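Bifunctional dTDP-4-dehydrorhamnose 3,5-epimerase/dTDP-4-dehydrorhamnose reductase (Arabidopsis thaliana, PDB 4QQR) converts dTDP-4-keto-6-deoxyglucose to dTDP-L-rhamnose, epimerising the sugar at C3' and C5' and then reducing its 4-keto group with NADPH. Local coordinates at residues S12-K20 against D55-N66. Sequence-based numbering, arbitrary orientation.
Sequences SFNFLIYGK and DIESVKPSHVFN
Phe-13 brings the CD1 edge of its ring to CE1 of His-63, the two rings meeting obliquely. Asn-14 is gripped through both backbone and side chain. Asn-14 N donates to Ser-62 OG (2.9 Å), itself hydrogen-bonded to His-63 ND1, a bond that probably helps fix the rotation of the imidazole; Asn-14 O takes the Ser-62 N-H in the carbonyl plane. With CG anti to the backbone N (chi1 -176°), the amide of Asn-14 reaches the C-terminal end of helix 49-59, where ND2 makes a weak bond to Val-59 O. Phe-15 meets His-63 in an offset edge-to-face pair, its edge toward the imidazole face (planes at 73°), and receives CE1 of Phe-65 over one face near the rim; helix 200-212 packs on this aromatic side. Leu-16 points the other way: CD2 meets CD1 of Ile-56 at 3.6 Å, CD1 meets CG2 of Val-59, and CB rests on Pro-61. Its N bonds to His-63 O, and its O receives Phe-65 N. Tyr-18 N continues the parallel pairing to Phe-65 O at 2.7 Å. On the helix side, Tyr-18 OH donates to the anti side of Asp-55 OD2 (2.7 Å), 29° out of the carboxylate plane; Gly-44 N also bonds that oxygen. Helix 49-59 is the crossover from strand 38-41 into strand 63-66, passing over strand 14-18 in the 2-1-3 order of the Rossmann fold.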
loop_
_atom_site.group_PDB
_atom_site.type_symbol
_atom_site.label_atom_id
_atom_site.label_comp_id
_atom_site.label_asym_id
_atom_site.label_seq_id
_atom_site.Cartn_x
_atom_site.Cartn_y
_atom_site.Cartn_z
ATOM N N SER A 12 5.678 34.486 8.743
ATOM C CA SER A 12 4.656 33.621 9.340
ATOM C C SER A 12 4.604 32.272 8.618
ATOM O O SER A 12 4.880 31.228 9.220
ATOM C CB SER A 12 3.271 34.302 9.314
ATOM O OG SER A 12 2.313 33.606 10.108
ATOM N N PHE A 13 4.257 32.310 7.330
ATOM C CA PHE A 13 4.114 31.106 6.512
ATOM C C PHE A 13 5.288 30.875 5.552
ATOM O O PHE A 13 5.908 31.827 5.078
ATOM C CB PHE A 13 2.799 31.157 5.726
ATOM C CG PHE A 13 1.575 31.088 6.598
ATOM C CD1 PHE A 13 1.369 30.002 7.438
ATOM C CD2 PHE A 13 0.621 32.112 6.577
ATOM C CE1 PHE A 13 0.233 29.929 8.250
ATOM C CE2 PHE A 13 -0.515 32.052 7.388
ATOM C CZ PHE A 13 -0.711 30.957 8.226
ATOM N N ASN A 14 5.571 29.605 5.259
ATOM C CA ASN A 14 6.682 29.213 4.402
ATOM C C ASN A 14 6.405 27.832 3.863
ATOM O O ASN A 14 6.502 26.853 4.598
ATOM C CB ASN A 14 7.991 29.184 5.208
ATOM C CG ASN A 14 9.214 28.877 4.346
ATOM O OD1 ASN A 14 9.121 28.774 3.120
ATOM N ND2 ASN A 14 10.371 28.747 4.989
ATOM N N PHE A 15 6.069 27.729 2.584
ATOM C CA PHE A 15 5.592 26.445 2.068
ATOM C C PHE A 15 6.645 25.675 1.316
ATOM O O PHE A 15 7.330 26.224 0.446
ATOM C CB PHE A 15 4.367 26.609 1.172
ATOM C CG PHE A 15 3.168 27.192 1.868
ATOM C CD1 PHE A 15 3.133 27.322 3.245
ATOM C CD2 PHE A 15 2.069 27.602 1.138
ATOM C CE1 PHE A 15 2.027 27.853 3.880
ATOM C CE2 PHE A 15 0.959 28.132 1.767
ATOM C CZ PHE A 15 0.935 28.259 3.137
ATOM N N LEU A 16 6.773 24.396 1.664
ATOM C CA LEU A 16 7.556 23.469 0.868
ATOM C C LEU A 16 6.580 22.757 -0.065
ATOM O O LEU A 16 5.582 22.197 0.380
ATOM C CB LEU A 16 8.316 22.477 1.754
ATOM C CG LEU A 16 9.199 21.437 1.044
ATOM C CD1 LEU A 16 10.271 22.105 0.183
ATOM C CD2 LEU A 16 9.840 20.466 2.050
ATOM N N ILE A 17 6.844 22.818 -1.366
ATOM C CA ILE A 17 5.949 22.223 -2.347
ATOM C C ILE A 17 6.673 21.159 -3.165
ATOM O O ILE A 17 7.803 21.363 -3.599
ATOM C CB ILE A 17 5.351 23.300 -3.275
ATOM C CG1 ILE A 17 4.584 24.339 -2.442
ATOM C CG2 ILE A 17 4.451 22.662 -4.318
ATOM C CD1 ILE A 17 4.160 25.588 -3.217
ATOM N N TYR A 18 6.030 20.014 -3.357
ATOM C CA TYR A 18 6.596 18.969 -4.207
ATOM C C TYR A 18 5.816 18.826 -5.505
ATOM O O TYR A 18 4.589 18.805 -5.496
ATOM C CB TYR A 18 6.732 17.635 -3.449
ATOM C CG TYR A 18 7.905 17.663 -2.496
ATOM C CD1 TYR A 18 7.741 18.067 -1.174
ATOM C CD2 TYR A 18 9.187 17.344 -2.931
ATOM C CE1 TYR A 18 8.818 18.122 -0.302
ATOM C CE2 TYR A 18 10.272 17.404 -2.071
ATOM C CZ TYR A 18 10.080 17.788 -0.756
ATOM O OH TYR A 18 11.149 17.844 0.106
ATOM N N GLY A 19 6.543 18.784 -6.619
ATOM C CA GLY A 19 5.950 18.688 -7.942
ATOM C C GLY A 19 5.886 19.975 -8.751
ATOM O O GLY A 19 4.809 20.331 -9.232
ATOM N N LYS A 20 7.007 20.677 -8.932
ATOM C CA LYS A 20 6.992 21.867 -9.806
ATOM C C LYS A 20 6.715 21.473 -11.258
ATOM O O LYS A 20 6.074 22.207 -12.015
ATOM C CB LYS A 20 8.281 22.703 -9.693
ATOM C CG LYS A 20 9.548 22.124 -10.331
ATOM C CD LYS A 20 10.710 23.132 -10.291
ATOM C CE LYS A 20 10.298 24.473 -10.913
ATOM N NZ LYS A 20 11.386 25.514 -10.959
ATOM N N ASP A 55 15.725 18.874 2.573
ATOM C CA ASP A 55 14.787 19.924 2.215
ATOM C C ASP A 55 14.125 20.559 3.437
ATOM O O ASP A 55 14.031 21.780 3.508
ATOM C CB ASP A 55 13.698 19.379 1.283
ATOM C CG ASP A 55 14.230 18.958 -0.067
ATOM O OD1 ASP A 55 15.463 18.838 -0.209
ATOM O OD2 ASP A 55 13.407 18.744 -0.987
ATOM N N ILE A 56 13.655 19.745 4.384
ATOM C CA ILE A 56 12.937 20.301 5.532
ATOM C C ILE A 56 13.862 21.173 6.376
ATOM O O ILE A 56 13.459 22.216 6.892
ATOM C CB ILE A 56 12.308 19.225 6.437
ATOM C CG1 ILE A 56 11.471 18.229 5.621
ATOM C CG2 ILE A 56 11.501 19.873 7.558
ATOM C CD1 ILE A 56 10.149 18.724 5.195
ATOM N N GLU A 57 15.118 20.760 6.501
ATOM C CA GLU A 57 16.071 21.548 7.280
ATOM C C GLU A 57 16.563 22.792 6.533
ATOM O O GLU A 57 16.727 23.866 7.123
ATOM C CB GLU A 57 17.224 20.673 7.763
ATOM C CG GLU A 57 16.733 19.413 8.472
ATOM C CD GLU A 57 17.641 18.976 9.604
ATOM O OE1 GLU A 57 17.775 19.752 10.579
ATOM O OE2 GLU A 57 18.208 17.858 9.521
ATOM N N SER A 58 16.772 22.641 5.229
ATOM C CA SER A 58 17.168 23.751 4.371
ATOM C C SER A 58 16.083 24.837 4.264
ATOM O O SER A 58 16.388 26.028 4.353
ATOM C CB SER A 58 17.557 23.224 2.988
ATOM O OG SER A 58 17.891 24.278 2.108
ATOM N N VAL A 59 14.823 24.428 4.088
ATOM C CA VAL A 59 13.701 25.367 3.897
ATOM C C VAL A 59 13.067 25.822 5.214
ATOM O O VAL A 59 12.504 26.923 5.301
ATOM C CB VAL A 59 12.604 24.753 3.003
ATOM C CG1 VAL A 59 11.442 25.729 2.775
ATOM C CG2 VAL A 59 13.193 24.336 1.677
ATOM N N LYS A 60 13.172 24.970 6.232
ATOM C CA LYS A 60 12.501 25.193 7.507
ATOM C C LYS A 60 11.038 25.598 7.291
ATOM O O LYS A 60 10.598 26.654 7.772
ATOM C CB LYS A 60 13.251 26.253 8.320
ATOM C CG LYS A 60 14.697 25.896 8.629
ATOM C CD LYS A 60 15.584 27.150 8.694
ATOM C CE LYS A 60 16.994 26.871 8.143
ATOM N NZ LYS A 60 18.067 27.146 9.134
ATOM N N PRO A 61 10.279 24.763 6.564
ATOM C CA PRO A 61 8.932 25.164 6.130
ATOM C C PRO A 61 7.954 25.188 7.289
ATOM O O PRO A 61 8.198 24.529 8.291
ATOM C CB PRO A 61 8.531 24.047 5.164
ATOM C CG PRO A 61 9.232 22.834 5.733
ATOM C CD PRO A 61 10.554 23.346 6.265
ATOM N N SER A 62 6.874 25.945 7.161
ATOM C CA SER A 62 5.817 25.920 8.155
ATOM C C SER A 62 4.786 24.844 7.794
ATOM O O SER A 62 4.102 24.297 8.678
ATOM C CB SER A 62 5.135 27.290 8.256
ATOM O OG SER A 62 4.449 27.605 7.059
ATOM N N HIS A 63 4.657 24.569 6.492
ATOM C CA HIS A 63 3.730 23.555 5.976
ATOM C C HIS A 63 4.341 22.952 4.707
ATOM O O HIS A 63 5.251 23.541 4.117
ATOM C CB HIS A 63 2.347 24.146 5.631
ATOM C CG HIS A 63 1.708 24.951 6.730
ATOM N ND1 HIS A 63 2.220 26.154 7.180
ATOM C CD2 HIS A 63 0.569 24.744 7.436
ATOM C CE1 HIS A 63 1.443 26.632 8.134
ATOM N NE2 HIS A 63 0.432 25.798 8.308
ATOM N N VAL A 64 3.829 21.791 4.286
ATOM C CA VAL A 64 4.362 21.039 3.140
ATOM C C VAL A 64 3.226 20.638 2.203
ATOM O O VAL A 64 2.163 20.257 2.650
ATOM C CB VAL A 64 5.130 19.745 3.592
ATOM C CG1 VAL A 64 5.533 18.873 2.386
ATOM C CG2 VAL A 64 6.343 20.080 4.438
ATOM N N PHE A 65 3.457 20.725 0.901
ATOM C CA PHE A 65 2.433 20.402 -0.090
ATOM C C PHE A 65 2.932 19.314 -1.019
ATOM O O PHE A 65 3.981 19.450 -1.639
ATOM C CB PHE A 65 2.073 21.643 -0.900
ATOM C CG PHE A 65 1.293 22.656 -0.127
ATOM C CD1 PHE A 65 1.922 23.457 0.820
ATOM C CD2 PHE A 65 -0.074 22.822 -0.353
ATOM C CE1 PHE A 65 1.202 24.391 1.548
ATOM C CE2 PHE A 65 -0.810 23.763 0.369
ATOM C CZ PHE A 65 -0.170 24.552 1.317
ATOM N N ASN A 66 2.187 18.226 -1.103
ATOM C CA ASN A 66 2.549 17.136 -1.994
ATOM C C ASN A 66 1.695 17.123 -3.272
ATOM O O ASN A 66 0.575 16.602 -3.296
ATOM C CB ASN A 66 2.447 15.794 -1.262
ATOM C CG ASN A 66 2.564 14.606 -2.205
ATOM O OD1 ASN A 66 3.276 14.664 -3.210
ATOM N ND2 ASN A 66 1.857 13.526 -1.889
#